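Local coordinates for protein Lys-gingipain catalytic subunit (Porphyromonas gingivalis, PDB 6I9A) that cleaves proteins after lysine as a secreted cysteine endopeptidase of family C25 and may act as a virulence factor in periodontal disease, at residues P367-P372 / T439-L444; K373-T378 / Q393-S398. All coordinates share one frame; numbering follows the deposited sequence. Where two conformers were deposited one is given.

Contact 1 joins the segment that follows the last strand of the catalytic part, 357-361, to a turn of the C-terminal Ig-like domain, between strands 432-439 and 446-452. Contact 2 lies in that domain. Their centres are about 12 Å apart. Along the chain, 367-372 comes first and runs directly into 373-378; 393-398 follows, and 439-444 is last, so contact 2 falls within the span that contact 1 closes. Contact 2 pairs strand 377-378, an outermost strand of the domain, with strand 389-394. The contacts touch: Leu444 N lies 2.8 Å from Lys373 O, probably a hydrogen bond. Together they fasten the incoming linker to the Ig-like domain, away from the catalytic cysteine and the calcium sites.

Contact 1: P367-P372 / T439-L444; sequences PYRAMP and TRSNYL
Asn442 reaches from its turn into the loop 367-372 and grips the backbone of Arg369. Its side chain leaves anti to the backbone N (chi1 -153°). CB comes first, over one face of the Arg369 guanidinium, 3.8 Å from Arg369 NH2. CG then carries the amide alongside the Arg369 backbone. Asn442 OD1 accepts from Arg369 N at 2.8 Å. That bond is nearly straight at the hydrogen (178°), but the donor sits above the carbonyl plane. Asn442 ND2 gives a longer, more bent bond to Arg369 O, 3.3 Å. A single amide thus holds both the N-H and the C=O of one residue, and the two bonds fix the rotation of the Asn442 amide.

Ser441 OG lies at the edge of the same guanidinium. A water joins Ser441 OG to Pro367 O, with the serine as donor. Farther along, Pro372 CG packs on Leu444 CD2 at 3.6 Å. Tyr368 hydrogen-bonds through OH to Tyr139 O, which ties this loop to the catalytic part.

Arg440 to Tyr443 form a type II beta turn that presents Asn442. No backbone-to-backbone hydrogen bond joins the two segments. The buried Asn442 amide bridges them, and backbone bonds to Lys373 follow next door.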
loop_
_atom_site.group_PDB
_atom_site.type_symbol
_atom_site.label_atom_id
_atom_site.label_comp_id
_atom_site.label_asym_id
_atom_site.label_seq_id
_atom_site.Cartn_x
_atom_site.Cartn_y
_atom_site.Cartn_z
ATOM N N PRO A 367 -4.391 3.133 -4.557
ATOM C CA PRO A 367 -5.747 2.611 -4.737
ATOM C C PRO A 367 -6.647 3.658 -5.347
ATOM O O PRO A 367 -6.639 4.840 -4.982
ATOM C CB PRO A 367 -6.211 2.238 -3.308
ATOM C CG PRO A 367 -4.892 2.065 -2.544
ATOM C CD PRO A 367 -4.006 3.146 -3.128
ATOM N N TYR A 368 -7.537 3.182 -6.244
ATOM C CA TYR A 368 -8.596 4.050 -6.764
ATOM C C TYR A 368 -9.627 4.312 -5.646
ATOM O O TYR A 368 -9.666 3.608 -4.618
ATOM C CB TYR A 368 -9.291 3.367 -7.990
ATOM C CG TYR A 368 -8.308 2.909 -9.042
ATOM C CD1 TYR A 368 -7.469 3.818 -9.681
ATOM C CD2 TYR A 368 -8.213 1.569 -9.395
ATOM C CE1 TYR A 368 -6.555 3.399 -10.641
ATOM C CE2 TYR A 368 -7.308 1.128 -10.358
ATOM C CZ TYR A 368 -6.455 2.050 -10.958
ATOM O OH TYR A 368 -5.494 1.667 -11.867
ATOM N N ARG A 369 -10.429 5.351 -5.836
ATOM C CA ARG A 369 -11.489 5.710 -4.909
ATOM C C ARG A 369 -12.755 5.763 -5.724
ATOM O O ARG A 369 -13.056 6.780 -6.370
ATOM C CB ARG A 369 -11.183 7.026 -4.220
ATOM C CG ARG A 369 -9.999 6.945 -3.252
ATOM C CD ARG A 369 -9.704 8.334 -2.592
ATOM N NE ARG A 369 -9.176 9.332 -3.530
ATOM C CZ ARG A 369 -7.889 9.479 -3.810
ATOM N NH1 ARG A 369 -7.006 8.641 -3.318
ATOM N NH2 ARG A 369 -7.487 10.422 -4.678
ATOM N N ALA A 370 -13.474 4.648 -5.747
ATOM C CA ALA A 370 -14.602 4.398 -6.665
ATOM C C ALA A 370 -14.054 4.404 -8.122
ATOM O O ALA A 370 -12.921 3.955 -8.325
ATOM C CB ALA A 370 -15.753 5.370 -6.415
ATOM N N MET A 371 -14.869 4.781 -9.127
ATOM C CA MET A 371 -14.368 4.665 -10.495
ATOM C C MET A 371 -13.296 5.712 -10.768
ATOM O O MET A 371 -13.561 6.906 -10.682
ATOM C CB MET A 371 -15.510 4.833 -11.491
ATOM C CG MET A 371 -15.075 4.649 -12.938
ATOM S SD MET A 371 -14.609 2.963 -13.351
ATOM C CE MET A 371 -16.202 2.135 -13.258
ATOM N N PRO A 372 -12.089 5.308 -11.175
ATOM C CA PRO A 372 -11.052 6.330 -11.445
ATOM C C PRO A 372 -11.407 7.149 -12.699
ATOM O O PRO A 372 -12.148 6.700 -13.583
ATOM C CB PRO A 372 -9.777 5.513 -11.626
ATOM C CG PRO A 372 -10.294 4.132 -12.104
ATOM C CD PRO A 372 -11.561 3.936 -11.292
ATOM N N THR A 439 0.562 8.618 -14.964
ATOM C CA THR A 439 -0.291 8.125 -13.862
ATOM C C THR A 439 -0.658 9.284 -12.968
ATOM O O THR A 439 0.006 10.329 -12.927
ATOM C CB THR A 439 0.454 7.036 -13.041
ATOM O OG1 THR A 439 1.680 7.560 -12.511
ATOM C CG2 THR A 439 0.755 5.762 -13.843
ATOM N N ARG A 440 -1.757 9.108 -12.252
ATOM C CA ARG A 440 -2.202 10.075 -11.274
ATOM C C ARG A 440 -3.134 9.371 -10.322
ATOM O O ARG A 440 -3.906 8.505 -10.751
ATOM C CB ARG A 440 -2.919 11.267 -11.955
ATOM C CG ARG A 440 -3.279 12.397 -10.994
ATOM C CD ARG A 440 -3.901 13.578 -11.716
ATOM N NE ARG A 440 -4.398 14.509 -10.707
ATOM C CZ ARG A 440 -5.223 15.519 -10.977
ATOM N NH1 ARG A 440 -5.601 15.767 -12.239
ATOM N NH2 ARG A 440 -5.681 16.286 -9.994
ATOM N N SER A 441 -3.118 9.744 -9.040
ATOM C CA SER A 441 -4.007 9.104 -8.056
ATOM C C SER A 441 -5.472 9.213 -8.501
ATOM O O SER A 441 -5.956 10.301 -8.825
ATOM C CB SER A 441 -3.842 9.806 -6.709
ATOM O OG SER A 441 -4.855 9.368 -5.799
ATOM N N ASN A 442 -6.169 8.085 -8.493
ATOM C CA ASN A 442 -7.583 7.985 -8.844
ATOM C C ASN A 442 -7.841 8.330 -10.324
ATOM O O ASN A 442 -8.956 8.711 -10.665
ATOM C CB ASN A 442 -8.506 8.760 -7.917
ATOM C CG ASN A 442 -9.867 8.127 -7.907
ATOM O OD1 ASN A 442 -10.003 6.908 -8.121
ATOM N ND2 ASN A 442 -10.889 8.919 -7.637
ATOM N N TYR A 443 -6.811 8.154 -11.181
ATOM C CA TYR A 443 -6.978 8.229 -12.629
ATOM C C TYR A 443 -6.526 6.944 -13.257
ATOM O O TYR A 443 -5.576 6.286 -12.807
ATOM C CB TYR A 443 -6.134 9.379 -13.240
ATOM C CG TYR A 443 -6.755 10.737 -13.077
ATOM C CD1 TYR A 443 -6.790 11.369 -11.834
ATOM C CD2 TYR A 443 -7.324 11.401 -14.166
ATOM C CE1 TYR A 443 -7.400 12.616 -11.674
ATOM C CE2 TYR A 443 -7.948 12.636 -14.010
ATOM C CZ TYR A 443 -7.946 13.256 -12.775
ATOM O OH TYR A 443 -8.581 14.472 -12.625
ATOM N N LEU A 444 -7.189 6.568 -14.351
ATOM C CA LEU A 444 -6.730 5.457 -15.157
ATOM C C LEU A 444 -5.364 5.808 -15.756
ATOM O O LEU A 444 -5.140 6.964 -16.126
ATOM C CB LEU A 444 -7.751 5.218 -16.294
ATOM C CG LEU A 444 -9.099 4.694 -15.810
ATOM C CD1 LEU A 444 -10.148 4.810 -16.926
ATOM C CD2 LEU A 444 -9.000 3.213 -15.365
HETATM O O HOH W 1 -4.656 6.851 -4.911
#

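Contact 2: K373-T378 / Q393-S398; sequences KTNTYT and QASAGS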
loop_
_atom_site.group_PDB
_atom_site.type_symbol
_atom_site.label_atom_id
_atom_site.label_comp_id
_atom_site.label_asym_id
_atom_site.label_seq_id
_atom_site.Cartn_x
_atom_site.Cartn_y
_atom_site.Cartn_z
ATOM N N LYS A 373 -10.900 8.370 -12.734
ATOM C CA LYS A 373 -11.152 9.312 -13.811
ATOM C C LYS A 373 -10.301 9.030 -15.019
ATOM O O LYS A 373 -9.273 8.366 -14.953
ATOM C CB LYS A 373 -10.881 10.731 -13.300
ATOM C CG LYS A 373 -11.920 11.135 -12.212
ATOM C CD LYS A 373 -11.640 12.467 -11.567
ATOM C CE LYS A 373 -10.581 12.431 -10.492
ATOM N NZ LYS A 373 -10.520 11.162 -9.714
ATOM N N THR A 374 -10.721 9.578 -16.162
ATOM C CA THR A 374 -9.961 9.476 -17.396
ATOM C C THR A 374 -9.088 10.723 -17.492
ATOM O O THR A 374 -9.593 11.853 -17.367
ATOM C CB THR A 374 -10.923 9.348 -18.592
ATOM O OG1 THR A 374 -11.644 8.124 -18.438
ATOM C CG2 THR A 374 -10.171 9.272 -19.931
ATOM N N ASN A 375 -7.792 10.535 -17.697
ATOM C CA ASN A 375 -6.876 11.661 -17.686
ATOM C C ASN A 375 -6.913 12.394 -19.035
ATOM O O ASN A 375 -7.415 11.857 -20.032
ATOM C CB ASN A 375 -5.425 11.138 -17.377
ATOM C CG ASN A 375 -4.608 12.160 -16.603
ATOM O OD1 ASN A 375 -4.950 13.350 -16.605
ATOM N ND2 ASN A 375 -3.525 11.712 -15.955
ATOM N N THR A 376 -6.318 13.588 -19.051
ATOM C CA THR A 376 -6.133 14.407 -20.242
ATOM C C THR A 376 -4.638 14.534 -20.454
ATOM O O THR A 376 -3.873 14.575 -19.473
ATOM C CB THR A 376 -6.781 15.771 -20.089
ATOM O OG1 THR A 376 -6.131 16.478 -19.036
ATOM C CG2 THR A 376 -8.290 15.672 -19.864
ATOM N N TYR A 377 -4.195 14.544 -21.720
ATOM C CA TYR A 377 -2.764 14.637 -21.994
ATOM C C TYR A 377 -2.569 14.983 -23.446
ATOM O O TYR A 377 -3.478 14.780 -24.270
ATOM C CB TYR A 377 -2.070 13.291 -21.639
ATOM C CG TYR A 377 -2.516 12.161 -22.522
ATOM C CD1 TYR A 377 -1.803 11.832 -23.667
ATOM C CD2 TYR A 377 -3.671 11.449 -22.242
ATOM C CE1 TYR A 377 -2.234 10.835 -24.523
ATOM C CE2 TYR A 377 -4.113 10.436 -23.082
ATOM C CZ TYR A 377 -3.389 10.136 -24.230
ATOM O OH TYR A 377 -3.797 9.129 -25.079
ATOM N N THR A 378 -1.380 15.466 -23.738
ATOM C CA THR A 378 -0.907 15.690 -25.113
ATOM C C THR A 378 0.526 15.202 -25.174
ATOM O O THR A 378 1.378 15.668 -24.417
ATOM C CB THR A 378 -0.987 17.185 -25.535
ATOM O OG1 THR A 378 -2.318 17.642 -25.350
ATOM C CG2 THR A 378 -0.576 17.383 -27.012
ATOM N N GLN A 393 2.297 17.333 -21.865
ATOM C CA GLN A 393 1.211 17.933 -21.118
ATOM C C GLN A 393 0.282 16.845 -20.585
ATOM O O GLN A 393 0.008 15.855 -21.250
ATOM C CB GLN A 393 0.492 18.992 -21.943
ATOM C CG GLN A 393 1.437 20.137 -22.366
ATOM C CD GLN A 393 2.349 19.759 -23.516
ATOM O OE1 GLN A 393 1.982 18.966 -24.396
ATOM N NE2 GLN A 393 3.547 20.339 -23.545
ATOM N N ALA A 394 -0.195 17.069 -19.357
ATOM C CA ALA A 394 -1.096 16.144 -18.677
ATOM C C ALA A 394 -1.769 16.891 -17.557
ATOM O O ALA A 394 -1.288 17.938 -17.140
ATOM C CB ALA A 394 -0.346 14.923 -18.152
ATOM N N SER A 395 -2.884 16.360 -17.045
ATOM C CA SER A 395 -3.553 17.083 -15.974
ATOM C C SER A 395 -2.617 17.369 -14.810
ATOM O O SER A 395 -1.745 16.538 -14.476
ATOM C CB SER A 395 -4.814 16.381 -15.472
ATOM O OG SER A 395 -4.471 15.178 -14.789
ATOM N N ALA A 396 -2.811 18.516 -14.167
ATOM C CA ALA A 396 -1.964 18.941 -13.056
ATOM C C ALA A 396 -1.800 17.821 -12.021
ATOM O O ALA A 396 -2.765 17.268 -11.528
ATOM C CB ALA A 396 -2.546 20.178 -12.402
ATOM N N GLY A 397 -0.550 17.553 -11.672
ATOM C CA GLY A 397 -0.236 16.529 -10.687
ATOM C C GLY A 397 0.094 15.184 -11.272
ATOM O O GLY A 397 0.570 14.311 -10.556
ATOM N N SER A 398 -0.186 14.976 -12.583
ATOM C CA SER A 398 0.147 13.699 -13.187
ATOM C C SER A 398 1.643 13.486 -13.253
ATOM O O SER A 398 2.423 14.448 -13.404
ATOM C CB SER A 398 -0.384 13.641 -14.620
ATOM O OG SER A 398 -1.810 13.723 -14.649
#
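Asn375 and Ser395 meet through a short side-chain hydrogen bond, Ser395 OG to Asn375 OD1, at 2.6 Å. The serine hydroxyl sits between its own backbone N and carbonyl carbon (chi1 69°), which turns it to the asparagine. The other end of the amide is used too. Asn375 ND2 donates to Ser398 OG at 2.9 Å, almost straight (173°), with the oxygen in the amide plane. Asn375 OD1 also accepts from Thr376 N. Three bonds therefore fix the rotation of this buried amide. Ser398 OG in turn donates to Ser395 O, so Ser398 OG links the amide to the turn. Arg440 NH1 adds a bond to Ser395 OG from outside the two segments.

The backbone bonds come next. Thr378 and Gln393 form an antiparallel hydrogen-bonded pair: Thr378 N donates to Gln393 O at 2.9 Å, and Gln393 N to Thr378 O at 3.2 Å. Past the non-hydrogen-bonded pair Tyr377-Ala394, Ser395 N reaches Thr376 O at 3.2 Å, with a more bent angle of 137°. Two CA-H...O contacts fill in between, from Ala394 CA to Thr376 O and from Tyr377 CA to Gln393 O.

Apolar contact is slight. Tyr377 CB lies 4.2 Å from Ala394 CB, and both side chains lie against Ile438 of strand 432-439. The end of the Tyr377 side chain leads away, and the side chain also touches Val446 and Lys448 of strand 446-452.

Ser395 to Ser398 make a type II beta turn, closed by Ser398 N to Ser395 O, with Gly397 at its third position. The whole is the open end of a beta hairpin, strands 377-378 and 389-394, at the edge of the Ig-like beta-sandwich domain.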